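Local structure of acid phosphatase (Mycobacterium tuberculosis, 2A6P) at residues Y93-G98 / G117-E122. The protein is a homodimeric phosphatase of broad specificity that removes phosphate from phosphorylated sugars and can act as a fructose-1,6-bisphosphatase in gluconeogenesis. Sequence-based numbering, arbitrary orientation.
Sequences YGSYEG and GCPAGE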
loop_
_atom_site.group_PDB
_atom_site.type_symbol
_atom_site.label_atom_id
_atom_site.label_comp_id
_atom_site.label_asym_id
_atom_site.label_seq_id
_atom_site.Cartn_x
_atom_site.Cartn_y
_atom_site.Cartn_z
ATOM N N TYR A 93 10.642 4.917 21.971
ATOM C CA TYR A 93 10.825 3.541 22.427
ATOM C C TYR A 93 11.202 3.335 23.882
ATOM O O TYR A 93 11.320 2.198 24.329
ATOM C CB TYR A 93 11.842 2.829 21.532
ATOM C CG TYR A 93 11.402 2.759 20.081
ATOM C CD1 TYR A 93 12.055 3.501 19.095
ATOM C CD2 TYR A 93 10.324 1.951 19.698
ATOM C CE1 TYR A 93 11.652 3.445 17.757
ATOM C CE2 TYR A 93 9.906 1.885 18.367
ATOM C CZ TYR A 93 10.574 2.635 17.401
ATOM O OH TYR A 93 10.154 2.569 16.093
ATOM N N GLY A 94 11.381 4.418 24.624
ATOM C CA GLY A 94 11.735 4.284 26.027
ATOM C C GLY A 94 12.783 3.218 26.324
ATOM O O GLY A 94 13.879 3.241 25.774
ATOM N N SER A 95 12.434 2.265 27.179
ATOM C CA SER A 95 13.355 1.204 27.581
ATOM C C SER A 95 13.874 0.343 26.430
ATOM O O SER A 95 14.975 -0.208 26.505
ATOM C CB SER A 95 12.672 0.283 28.604
ATOM O OG SER A 95 12.049 1.014 29.650
ATOM N N TYR A 96 13.080 0.217 25.371
ATOM C CA TYR A 96 13.450 -0.611 24.231
ATOM C C TYR A 96 14.376 0.049 23.206
ATOM O O TYR A 96 14.833 -0.591 22.255
ATOM C CB TYR A 96 12.176 -1.114 23.551
ATOM C CG TYR A 96 11.363 -2.085 24.386
ATOM C CD1 TYR A 96 10.096 -2.494 23.970
ATOM C CD2 TYR A 96 11.864 -2.616 25.575
ATOM C CE1 TYR A 96 9.347 -3.400 24.707
ATOM C CE2 TYR A 96 11.115 -3.533 26.330
ATOM C CZ TYR A 96 9.857 -3.919 25.886
ATOM O OH TYR A 96 9.105 -4.822 26.613
ATOM N N GLU A 97 14.657 1.327 23.393
ATOM C CA GLU A 97 15.551 2.035 22.487
ATOM C C GLU A 97 16.800 1.179 22.233
ATOM O O GLU A 97 17.432 0.689 23.164
ATOM C CB GLU A 97 15.963 3.367 23.121
ATOM C CG GLU A 97 16.880 4.242 22.278
ATOM C CD GLU A 97 16.141 4.935 21.157
ATOM O OE1 GLU A 97 14.903 5.062 21.271
ATOM O OE2 GLU A 97 16.792 5.365 20.176
ATOM N N GLY A 98 17.140 0.979 20.969
ATOM C CA GLY A 98 18.323 0.203 20.652
ATOM C C GLY A 98 18.114 -1.292 20.500
ATOM O O GLY A 98 18.959 -1.960 19.918
ATOM N N GLY A 117 3.217 -1.233 22.795
ATOM C CA GLY A 117 3.774 0.066 23.110
ATOM C C GLY A 117 5.153 -0.172 23.713
ATOM O O GLY A 117 5.670 -1.298 23.669
ATOM N N CYS A 118 5.748 0.865 24.298
ATOM C CA CYS A 118 7.083 0.733 24.870
ATOM C C CYS A 118 7.164 1.199 26.321
ATOM O O CYS A 118 6.678 2.275 26.667
ATOM C CB CYS A 118 8.084 1.528 24.028
ATOM S SG CYS A 118 8.036 1.144 22.260
ATOM N N PRO A 119 7.788 0.387 27.190
ATOM C CA PRO A 119 7.918 0.753 28.602
ATOM C C PRO A 119 8.852 1.955 28.792
ATOM O O PRO A 119 10.004 1.944 28.331
ATOM C CB PRO A 119 8.445 -0.529 29.240
ATOM C CG PRO A 119 9.222 -1.171 28.131
ATOM C CD PRO A 119 8.340 -0.960 26.939
ATOM N N ALA A 120 8.334 2.991 29.460
ATOM C CA ALA A 120 9.070 4.229 29.720
ATOM C C ALA A 120 9.113 5.107 28.472
ATOM O O ALA A 120 9.932 6.027 28.385
ATOM C CB ALA A 120 10.502 3.921 30.193
ATOM N N GLY A 121 8.240 4.805 27.511
ATOM C CA GLY A 121 8.163 5.563 26.273
ATOM C C GLY A 121 6.713 5.858 25.921
ATOM O O GLY A 121 5.887 6.032 26.817
ATOM N N GLU A 122 6.390 5.913 24.628
ATOM C CA GLU A 122 5.018 6.195 24.208
ATOM C C GLU A 122 4.135 4.962 24.178
ATOM O O GLU A 122 4.563 3.880 23.773
ATOM C CB GLU A 122 4.977 6.847 22.819
ATOM C CG GLU A 122 5.454 8.279 22.780
ATOM C CD GLU A 122 5.290 8.909 21.414
ATOM O OE1 GLU A 122 4.245 9.547 21.173
ATOM O OE2 GLU A 122 6.201 8.756 20.577
#
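S95 grips the carbonyl of P119 twice. Its backbone N donates almost straight (N-H...O 168°) to P119 O at 2.7 Å, nearly in line with the C=O bond, while OG donates to the same P119 O at 2.6 Å from above the carbonyl plane. With OG beside its own backbone N (chi1 -49°), this short side chain brings both donors to one acceptor. That acceptor lies in a type II turn, C118 to G121, closed by G121 N to C118 O. G94 and G121 are the residues whose CA atoms come nearest, 3.8 Å apart; neither has a side chain to hold the two segments off, and G94 also has positive phi. On the buried side, C118 fits as a small apolar residue, its SG 3.5 Å from CD2 of Y93 at the ring edge. The puckered ring of P119 crosses Y96 at about a right angle, CD sitting 3.5 Å from the aromatic centroid over one face in a CH-pi contact; the Y96 hydroxyl bonds to E108. The exposed side, S95, P119 and A120, is held by the paired hydrogen bonds, A120 adding its methyl beside S95 OG. Y93 also adjoins E90, the probable proton donor/acceptor, which places the buried end of this contact beside the active site. The loop following strand 83-84 thus meets the link between helices 113-116 and 124-141, with helix 101-105 in the intervening chain.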